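Local atomic coordinates of Mll7089 protein (Mesorhizobium loti, PDB entry 2OZ8), a protein that is of unknown function but belongs to the mandelate racemase and enolase group, and probably binds magnesium and may act as a hydro-lyase. Residues D219-E224 with W244-S249; E205-L210 with R239-W244; I269-G274 with P292-N297. All coordinates share one frame; numbering follows the deposited sequence. Where two conformers were deposited one is given.

Contact 1 of 3, residues D219-E224 with W244-S249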
loop_
_atom_site.group_PDB
_atom_site.type_symbol
_atom_site.label_atom_id
_atom_site.label_comp_id
_atom_site.label_asym_id
_atom_site.label_seq_id
_atom_site.Cartn_x
_atom_site.Cartn_y
_atom_site.Cartn_z
ATOM N N ASP A 219 -16.231 7.139 -31.843
ATOM C CA ASP A 219 -14.912 7.308 -31.299
ATOM C C ASP A 219 -14.838 8.612 -30.487
ATOM O O ASP A 219 -15.080 9.676 -31.019
ATOM C CB ASP A 219 -13.876 7.296 -32.427
ATOM C CG ASP A 219 -13.530 5.863 -32.905
ATOM O OD1 ASP A 219 -14.362 4.914 -32.783
ATOM O OD2 ASP A 219 -12.385 5.667 -33.398
ATOM N N LEU A 220 -14.491 8.510 -29.199
ATOM C CA LEU A 220 -14.465 9.642 -28.308
ATOM C C LEU A 220 -13.091 10.070 -27.995
ATOM O O LEU A 220 -12.256 9.245 -27.644
ATOM C CB LEU A 220 -15.148 9.323 -26.987
ATOM C CG LEU A 220 -16.592 8.836 -27.040
ATOM C CD1 LEU A 220 -17.025 8.426 -25.656
ATOM C CD2 LEU A 220 -17.542 9.892 -27.593
ATOM N N LEU A 221 -12.862 11.380 -28.077
ATOM C CA LEU A 221 -11.670 12.017 -27.519
ATOM C C LEU A 221 -11.593 11.936 -25.990
ATOM O O LEU A 221 -10.538 11.600 -25.416
ATOM C CB LEU A 221 -11.617 13.462 -27.973
ATOM C CG LEU A 221 -10.325 14.196 -27.689
ATOM C CD1 LEU A 221 -9.066 13.338 -28.226
ATOM C CD2 LEU A 221 -10.395 15.612 -28.243
ATOM N N TRP A 222 -12.689 12.232 -25.307
ATOM C CA TRP A 222 -12.722 12.069 -23.839
ATOM C C TRP A 222 -14.148 12.005 -23.320
ATOM O O TRP A 222 -15.091 12.423 -23.982
ATOM C CB TRP A 222 -11.880 13.118 -23.066
ATOM C CG TRP A 222 -12.424 14.548 -22.920
ATOM C CD1 TRP A 222 -13.583 14.927 -22.317
ATOM C CD2 TRP A 222 -11.784 15.766 -23.327
ATOM N NE1 TRP A 222 -13.728 16.297 -22.338
ATOM C CE2 TRP A 222 -12.639 16.839 -22.959
ATOM C CE3 TRP A 222 -10.573 16.060 -23.956
ATOM C CZ2 TRP A 222 -12.314 18.193 -23.212
ATOM C CZ3 TRP A 222 -10.261 17.359 -24.198
ATOM C CH2 TRP A 222 -11.125 18.420 -23.842
ATOM N N VAL A 223 -14.272 11.410 -22.155
ATOM C CA VAL A 223 -15.494 11.435 -21.390
ATOM C C VAL A 223 -15.187 12.269 -20.141
ATOM O O VAL A 223 -14.174 12.068 -19.454
ATOM C CB VAL A 223 -16.031 9.999 -21.051
ATOM C CG1 VAL A 223 -14.979 9.141 -20.360
ATOM C CG2 VAL A 223 -17.318 10.068 -20.217
ATOM N N GLU A 224 -16.066 13.225 -19.855
ATOM C CA GLU A 224 -15.822 14.177 -18.806
ATOM C C GLU A 224 -16.710 13.921 -17.606
ATOM O O GLU A 224 -17.884 13.715 -17.773
ATOM C CB GLU A 224 -16.143 15.528 -19.390
ATOM C CG GLU A 224 -15.412 16.677 -18.744
ATOM C CD GLU A 224 -15.461 17.943 -19.598
ATOM O OE1 GLU A 224 -15.253 17.889 -20.849
ATOM O OE2 GLU A 224 -15.708 18.992 -18.991
ATOM N N TRP A 244 -9.211 3.106 -24.898
ATOM C CA TRP A 244 -9.526 3.762 -26.184
ATOM C C TRP A 244 -9.904 5.268 -26.051
ATOM O O TRP A 244 -10.102 5.955 -27.058
ATOM C CB TRP A 244 -10.634 2.974 -26.941
ATOM C CG TRP A 244 -11.919 2.854 -26.134
ATOM C CD1 TRP A 244 -12.974 3.700 -26.158
ATOM C CD2 TRP A 244 -12.223 1.854 -25.111
ATOM N NE1 TRP A 244 -13.930 3.305 -25.234
ATOM C CE2 TRP A 244 -13.505 2.175 -24.586
ATOM C CE3 TRP A 244 -11.552 0.712 -24.629
ATOM C CZ2 TRP A 244 -14.145 1.395 -23.609
ATOM C CZ3 TRP A 244 -12.184 -0.068 -23.609
ATOM C CH2 TRP A 244 -13.467 0.283 -23.123
ATOM N N THR A 245 -10.054 5.792 -24.839
ATOM C CA THR A 245 -10.394 7.193 -24.708
ATOM C C THR A 245 -9.892 7.701 -23.391
ATOM O O THR A 245 -9.435 6.896 -22.581
ATOM C CB THR A 245 -11.937 7.472 -24.887
ATOM O OG1 THR A 245 -12.142 8.867 -24.941
ATOM C CG2 THR A 245 -12.776 6.955 -23.749
ATOM N N GLN A 246 -9.996 9.016 -23.161
ATOM C CA GLN A 246 -9.483 9.653 -21.942
ATOM C C GLN A 246 -10.580 9.958 -20.934
ATOM O O GLN A 246 -11.685 10.300 -21.332
ATOM C CB GLN A 246 -8.773 10.947 -22.306
ATOM C CG GLN A 246 -7.428 10.751 -23.035
ATOM C CD GLN A 246 -6.868 12.049 -23.607
ATOM O OE1 GLN A 246 -5.802 12.492 -23.227
ATOM N NE2 GLN A 246 -7.602 12.656 -24.533
ATOM N N ILE A 247 -10.265 9.829 -19.635
ATOM C CA ILE A 247 -11.171 10.144 -18.561
ATOM C C ILE A 247 -10.832 11.528 -18.026
ATOM O O ILE A 247 -9.791 11.734 -17.388
ATOM C CB ILE A 247 -11.063 9.105 -17.425
ATOM C CG1 ILE A 247 -11.199 7.652 -17.958
ATOM C CG2 ILE A 247 -12.063 9.403 -16.310
ATOM C CD1 ILE A 247 -12.600 7.286 -18.526
ATOM N N ASN A 248 -11.719 12.487 -18.262
ATOM C CA ASN A 248 -11.428 13.874 -17.988
ATOM C C ASN A 248 -12.149 14.141 -16.689
ATOM O O ASN A 248 -13.303 13.838 -16.570
ATOM C CB ASN A 248 -11.918 14.713 -19.189
ATOM C CG ASN A 248 -11.617 16.205 -19.068
ATOM O OD1 ASN A 248 -11.699 16.769 -18.001
ATOM N ND2 ASN A 248 -11.294 16.851 -20.194
ATOM N N SER A 249 -11.468 14.677 -15.692
ATOM C CA SER A 249 -12.041 14.761 -14.344
ATOM C C SER A 249 -11.653 16.026 -13.629
ATOM O O SER A 249 -10.621 16.595 -13.894
ATOM C CB SER A 249 -11.578 13.591 -13.474
ATOM O OG SER A 249 -12.615 13.254 -12.567
HETATM O O HOH W 1 -12.416 6.492 -28.977
#
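Trp222 and Asn248 meet on strands 222-224 and 246-249, neighbouring parallel staves of the beta/alpha barrel of the enolase superfamily; with helix 232-241 the strands form a beta-alpha-beta unit. Backbone bonds fix the register, Val223 N to Gln246 O (2.9 Å) and Asn248 N to Val223 O (2.8 Å). Trp222 can be followed outward. Its CB rests 3.3 Å from Gln246 O. The ring leaves CB between backbone N and carbonyl carbon (chi1 76°), a turn that presents one face to Asn248. There Asn248 CB makes a CH-pi contact over the five-membered ring, 3.8 Å from its centroid, while ND2 lies above the middle of the indole, the amide and ring planes 54° apart. ND2 also donates a hydrogen bond to Ser294 OG. At the polar corner, Trp222 NE1 donates at 2.7 Å to Glu224 OE1, which Lys165 also holds by a salt bridge; Trp315 meets the ring edge-to-face. A leucine in place of Trp222 would probably strip the Asn248 amide of its aromatic cover and leave Glu224 OE1 without its indole donor. Just before the strands, and at the start of 246-249, polar side chains of 244-249 bind carbonyls of 219-224: Thr245 OG1 donates to Leu220 O (2.7 Å) from well above the carbonyl plane, and Gln246 NE2 meets Leu221 O at 3.2 Å, with an almost straight N-H...O angle of 173°.

Contact 2 of 3, residues E205-L210 with R239-W244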
loop_
_atom_site.group_PDB
_atom_site.type_symbol
_atom_site.label_atom_id
_atom_site.label_comp_id
_atom_site.label_asym_id
_atom_site.label_seq_id
_atom_site.Cartn_x
_atom_site.Cartn_y
_atom_site.Cartn_z
ATOM N N GLU A 205 -21.133 0.900 -14.658
ATOM C CA GLU A 205 -22.091 1.469 -15.622
ATOM C C GLU A 205 -21.431 2.433 -16.611
ATOM O O GLU A 205 -21.630 2.283 -17.813
ATOM C CB GLU A 205 -23.197 2.211 -14.892
ATOM C CG GLU A 205 -24.242 2.784 -15.846
ATOM C CD GLU A 205 -25.161 3.804 -15.169
ATOM O OE1 GLU A 205 -24.964 4.191 -13.990
ATOM O OE2 GLU A 205 -26.115 4.221 -15.834
ATOM N N ALA A 206 -20.609 3.379 -16.138
ATOM C CA ALA A 206 -19.805 4.239 -17.082
ATOM C C ALA A 206 -19.032 3.389 -18.073
ATOM O O ALA A 206 -19.131 3.579 -19.281
ATOM C CB ALA A 206 -18.864 5.140 -16.357
ATOM N N LEU A 207 -18.302 2.407 -17.551
ATOM C CA LEU A 207 -17.476 1.561 -18.389
ATOM C C LEU A 207 -18.259 0.707 -19.422
ATOM O O LEU A 207 -17.828 0.586 -20.557
ATOM C CB LEU A 207 -16.557 0.710 -17.511
ATOM C CG LEU A 207 -15.505 -0.205 -18.116
ATOM C CD1 LEU A 207 -14.876 0.250 -19.431
ATOM C CD2 LEU A 207 -14.469 -0.353 -17.066
ATOM N N THR A 208 -19.392 0.133 -19.044
ATOM C CA THR A 208 -20.179 -0.633 -20.023
ATOM C C THR A 208 -20.848 0.264 -21.045
ATOM O O THR A 208 -20.989 -0.109 -22.184
ATOM C CB THR A 208 -21.231 -1.557 -19.354
ATOM O OG1 THR A 208 -22.220 -0.764 -18.708
ATOM C CG2 THR A 208 -20.560 -2.460 -18.294
ATOM N N LYS A 209 -21.224 1.470 -20.645
ATOM C CA LYS A 209 -21.699 2.485 -21.595
ATOM C C LYS A 209 -20.616 2.972 -22.561
ATOM O O LYS A 209 -20.845 3.065 -23.774
ATOM C CB LYS A 209 -22.402 3.621 -20.834
ATOM C CG LYS A 209 -23.751 3.089 -20.304
ATOM C CD LYS A 209 -24.572 4.073 -19.601
ATOM C CE LYS A 209 -25.732 3.372 -18.971
ATOM N NZ LYS A 209 -26.720 4.354 -18.450
ATOM N N LEU A 210 -19.416 3.219 -22.054
ATOM C CA LEU A 210 -18.296 3.520 -22.937
ATOM C C LEU A 210 -18.015 2.393 -23.934
ATOM O O LEU A 210 -17.720 2.647 -25.125
ATOM C CB LEU A 210 -17.043 3.895 -22.131
ATOM C CG LEU A 210 -17.243 5.232 -21.381
ATOM C CD1 LEU A 210 -16.199 5.472 -20.313
ATOM C CD2 LEU A 210 -17.340 6.396 -22.381
ATOM N N ARG A 239 -9.711 4.585 -15.656
ATOM C CA ARG A 239 -8.465 5.024 -16.242
ATOM C C ARG A 239 -7.701 3.784 -16.763
ATOM O O ARG A 239 -7.097 3.838 -17.835
ATOM C CB ARG A 239 -7.588 5.774 -15.217
ATOM C CG ARG A 239 -7.705 7.295 -15.227
ATOM C CD ARG A 239 -6.314 7.925 -15.254
ATOM N NE ARG A 239 -5.503 7.531 -14.127
ATOM C CZ ARG A 239 -4.290 6.985 -14.181
ATOM N NH1 ARG A 239 -3.623 6.801 -15.326
ATOM N NH2 ARG A 239 -3.738 6.627 -13.029
ATOM N N HIS A 240 -7.730 2.696 -15.982
ATOM C CA HIS A 240 -7.021 1.474 -16.311
ATOM C C HIS A 240 -7.686 0.633 -17.390
ATOM O O HIS A 240 -6.969 -0.016 -18.146
ATOM C CB HIS A 240 -6.763 0.637 -15.076
ATOM C CG HIS A 240 -5.985 1.358 -14.013
ATOM N ND1 HIS A 240 -5.976 0.947 -12.693
ATOM C CD2 HIS A 240 -5.173 2.454 -14.076
ATOM C CE1 HIS A 240 -5.219 1.781 -11.983
ATOM N NE2 HIS A 240 -4.707 2.691 -12.803
ATOM N N ALA A 241 -9.018 0.657 -17.501
ATOM C CA ALA A 241 -9.728 -0.290 -18.370
ATOM C C ALA A 241 -10.072 0.291 -19.710
ATOM O O ALA A 241 -10.177 -0.440 -20.705
ATOM C CB ALA A 241 -11.035 -0.798 -17.689
ATOM N N VAL A 242 -10.278 1.602 -19.727
ATOM C CA VAL A 242 -10.709 2.341 -20.909
ATOM C C VAL A 242 -9.419 2.746 -21.656
ATOM O O VAL A 242 -8.804 3.810 -21.412
ATOM C CB VAL A 242 -11.588 3.558 -20.482
ATOM C CG1 VAL A 242 -12.007 4.352 -21.636
ATOM C CG2 VAL A 242 -12.831 3.093 -19.725
ATOM N N THR A 243 -8.992 1.891 -22.559
ATOM C CA THR A 243 -7.750 2.077 -23.227
ATOM C C THR A 243 -7.948 2.849 -24.514
ATOM O O THR A 243 -6.954 3.167 -25.193
ATOM C CB THR A 243 -7.173 0.684 -23.619
ATOM O OG1 THR A 243 -8.129 0.031 -24.420
ATOM C CG2 THR A 243 -6.931 -0.184 -22.409
ATOM N N TRP A 244 -9.211 3.106 -24.898
ATOM C CA TRP A 244 -9.526 3.762 -26.184
ATOM C C TRP A 244 -9.904 5.268 -26.051
ATOM O O TRP A 244 -10.102 5.955 -27.058
ATOM C CB TRP A 244 -10.634 2.974 -26.941
ATOM C CG TRP A 244 -11.919 2.854 -26.134
ATOM C CD1 TRP A 244 -12.974 3.700 -26.158
ATOM C CD2 TRP A 244 -12.223 1.854 -25.111
ATOM N NE1 TRP A 244 -13.930 3.305 -25.234
ATOM C CE2 TRP A 244 -13.505 2.175 -24.586
ATOM C CE3 TRP A 244 -11.552 0.712 -24.629
ATOM C CZ2 TRP A 244 -14.145 1.395 -23.609
ATOM C CZ3 TRP A 244 -12.184 -0.068 -23.609
ATOM C CH2 TRP A 244 -13.467 0.283 -23.123
HETATM O O HOH W 2 -16.337 4.850 -25.696
#
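Leu207, on helix 203-215, brings its CA to 7.3 Å from the CA of Val242, the residue at which the chain abandons helical geometry after helix 232-241, so the side of one helix faces the end of another and the turn that follows. Leu207 does most of the touching, and its two methyls divide the partners, CD2 taking Ala241 and CD1 taking Val242 and Trp244. CD2 abuts Ala241 CB at 3.5 Å, and CD1 presses on Val242 CG2 at the same separation, the leucine and valine side chains lying alongside each other but running opposite ways. CD1 also reaches Trp244 CH2, at 4.0 Å, approaching the indole at a slant. With CG anti to the backbone N (chi1 -176°), Leu207 extends its branch toward all three residues of the other segment. One helical turn further on, Leu210 comes in at about a right angle to Val242 and lays its CB against the benzene part of Trp244.

These helices are successive members of the outer layer that wraps the strands of the enolase-type beta/alpha barrel, and their contact is apolar packing finished by a single water. That water accepts a hydrogen bond from Trp244 NE1 at 2.9 Å, lying in the ring plane at its edge, and donates to Leu210 O at 2.7 Å, thereby bridging two groups too far apart to bond directly. One face of the same indole is backed by Val242 CG1, 4.0 Å above the plane and displaced toward the rim. Neighbouring subunits close in here too: Lys204 of a second subunit donates to the carbonyls of Arg239 and Val242, while Thr243 of a third packs on Leu207 and Ala241.

Contact 3 of 3, residues I269-G274 with P292-N297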
loop_
_atom_site.group_PDB
_atom_site.type_symbol
_atom_site.label_atom_id
_atom_site.label_comp_id
_atom_site.label_asym_id
_atom_site.label_seq_id
_atom_site.Cartn_x
_atom_site.Cartn_y
_atom_site.Cartn_z
ATOM N N ILE A 269 -7.089 13.427 -17.714
ATOM C CA ILE A 269 -7.017 14.866 -18.033
ATOM C C ILE A 269 -7.648 15.592 -16.846
ATOM O O ILE A 269 -8.641 15.092 -16.324
ATOM C CB ILE A 269 -7.832 15.282 -19.277
ATOM C CG1 ILE A 269 -7.438 14.509 -20.513
ATOM C CG2 ILE A 269 -7.718 16.839 -19.578
ATOM C CD1 ILE A 269 -8.509 14.512 -21.500
ATOM N N LEU A 270 -7.052 16.711 -16.397
ATOM C CA LEU A 270 -7.673 17.528 -15.351
ATOM C C LEU A 270 -8.462 18.702 -15.973
ATOM O O LEU A 270 -7.860 19.435 -16.754
ATOM C CB LEU A 270 -6.626 17.996 -14.311
ATOM C CG LEU A 270 -7.062 18.992 -13.194
ATOM C CD1 LEU A 270 -7.820 18.293 -12.110
ATOM C CD2 LEU A 270 -5.858 19.649 -12.581
ATOM N N ASN A 271 -9.786 18.844 -15.731
ATOM C CA ASN A 271 -10.512 20.052 -16.216
ATOM C C ASN A 271 -10.445 21.163 -15.174
ATOM O O ASN A 271 -10.512 20.912 -13.985
ATOM C CB ASN A 271 -11.978 19.772 -16.569
ATOM C CG ASN A 271 -12.623 20.878 -17.454
ATOM O OD1 ASN A 271 -13.571 21.577 -17.008
ATOM N ND2 ASN A 271 -12.162 21.004 -18.717
ATOM N N VAL A 272 -10.294 22.389 -15.631
ATOM C CA VAL A 272 -10.264 23.522 -14.718
ATOM C C VAL A 272 -11.064 24.650 -15.318
ATOM O O VAL A 272 -11.434 24.579 -16.472
ATOM C CB VAL A 272 -8.811 24.047 -14.401
ATOM C CG1 VAL A 272 -7.934 22.937 -13.876
ATOM C CG2 VAL A 272 -8.191 24.700 -15.636
ATOM N N HIS A 273 -11.271 25.698 -14.543
ATOM C CA HIS A 273 -11.981 26.897 -15.003
ATOM C C HIS A 273 -11.097 28.122 -14.948
ATOM O O HIS A 273 -9.969 28.038 -15.347
ATOM C CB HIS A 273 -13.326 27.052 -14.269
ATOM C CG HIS A 273 -14.342 26.066 -14.749
ATOM N ND1 HIS A 273 -15.147 26.301 -15.846
ATOM C CD2 HIS A 273 -14.625 24.803 -14.341
ATOM C CE1 HIS A 273 -15.902 25.243 -16.071
ATOM N NE2 HIS A 273 -15.617 24.324 -15.167
ATOM N N GLY A 274 -11.597 29.254 -14.462
ATOM C CA GLY A 274 -10.919 30.539 -14.604
ATOM C C GLY A 274 -10.322 31.163 -13.357
ATOM O O GLY A 274 -10.041 32.351 -13.372
ATOM N N PRO A 292 -2.144 16.260 -18.650
ATOM C CA PRO A 292 -2.669 17.404 -19.418
ATOM C C PRO A 292 -3.877 18.065 -18.753
ATOM O O PRO A 292 -4.482 17.479 -17.882
ATOM C CB PRO A 292 -3.099 16.749 -20.747
ATOM C CG PRO A 292 -3.416 15.305 -20.381
ATOM C CD PRO A 292 -2.505 14.963 -19.232
ATOM N N ILE A 293 -4.286 19.232 -19.224
ATOM C CA ILE A 293 -5.340 20.024 -18.577
ATOM C C ILE A 293 -6.227 20.530 -19.663
ATOM O O ILE A 293 -5.731 20.872 -20.737
ATOM C CB ILE A 293 -4.750 21.245 -17.773
ATOM C CG1 ILE A 293 -4.153 20.759 -16.444
ATOM C CG2 ILE A 293 -5.768 22.376 -17.549
ATOM C CD1 ILE A 293 -3.508 21.865 -15.590
ATOM N N SER A 294 -7.547 20.536 -19.419
ATOM C CA SER A 294 -8.443 21.249 -20.342
ATOM C C SER A 294 -9.075 22.408 -19.606
ATOM O O SER A 294 -9.287 22.332 -18.439
ATOM C CB SER A 294 -9.466 20.354 -21.021
ATOM O OG SER A 294 -10.197 19.674 -20.025
ATOM N N ILE A 295 -9.245 23.518 -20.299
ATOM C CA ILE A 295 -9.962 24.679 -19.780
ATOM C C ILE A 295 -11.456 24.632 -20.189
ATOM O O ILE A 295 -11.795 24.579 -21.389
ATOM C CB ILE A 295 -9.310 25.958 -20.312
ATOM C CG1 ILE A 295 -7.767 25.894 -20.116
ATOM C CG2 ILE A 295 -10.046 27.218 -19.782
ATOM C CD1 ILE A 295 -7.175 26.201 -18.771
ATOM N N GLY A 296 -12.314 24.588 -19.177
ATOM C CA GLY A 296 -13.726 24.634 -19.357
ATOM C C GLY A 296 -14.232 26.074 -19.518
ATOM O O GLY A 296 -13.429 27.040 -19.651
ATOM N N ASN A 297 -15.568 26.198 -19.543
ATOM C CA ASN A 297 -16.213 27.492 -19.666
ATOM C C ASN A 297 -15.667 28.449 -18.644
ATOM O O ASN A 297 -15.647 28.128 -17.463
ATOM C CB ASN A 297 -17.720 27.389 -19.505
ATOM C CG ASN A 297 -18.362 26.776 -20.700
ATOM O OD1 ASN A 297 -19.193 25.870 -20.580
ATOM N ND2 ASN A 297 -17.963 27.237 -21.879
HETATM O O HOH W 3 -12.656 21.801 -21.401
#
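Asn271 and Ser294 face each other on strands 269-272 and 293-295, adjacent parallel strands of the enolase-type barrel joined through helix 276-289 as a beta-alpha-beta unit. Side-chain orientation divides the pair. On one face of the sheet, in one of its two modelled conformers, Asn271 sends its CG anti to the backbone N (chi1 -163°), which carries the amide over toward the neighbouring strand; ND2 then donates to Ser294 OG at 2.7 Å, with the hydroxyl oxygen lying in the amide plane. The serine oxygen is also gripped by Asn248 ND2, so two amides converge on one buried hydroxyl, and a water links the Asn271 amide more loosely, by a weak bond, to Ile295 O. The opposite face is hydrocarbon: Val272 CG2 slants across Ile295 CD1 at 3.6 Å and also touches Ile293 CG2, while helix 276-289 covers Leu270, Val272 and Ile293. At the start of the pair Ile269 and Pro292 are set at about a right angle, Ile269 CG1 and Pro292 CG 4.1 Å apart. Between the strands the backbone ladder runs from Leu270 N to Pro292 O as far as Gly296 N to Val272 O (2.8 Å). Past the strand ends His273 turns its ring back to the other segment, its other nitrogen, NE2, engaging Glu251; ND1 meets Asn297 O near the ring plane at 2.5 Å, a bond modelled so short that its exact length is doubtful.

Overall arrangement
Contacts 1 and 3 belong to one barrel wall: strands 246-249 and 269-272 are neighbours, so the two beta-alpha-beta units run on into each other, with Ser249 joined to Ile269 and Asn271 by probable backbone hydrogen bonds. Both are ladder-bonded; on the polar face contact 1 has the Trp222 indole with Asn248 and Glu224, contact 3 has Asn271 and Ser294. Their centres lie about 13 Å apart. All three contacts are largely buried, but contact 2, in the helical layer, lies farthest from the chain centre, meets two other subunits, and relies on methyl packing and a bridging water. It shares Trp244 with contact 1, and Leu210 touches Leu220 and Val223, tying helix to strand. Contacts 2 and 3 do not touch.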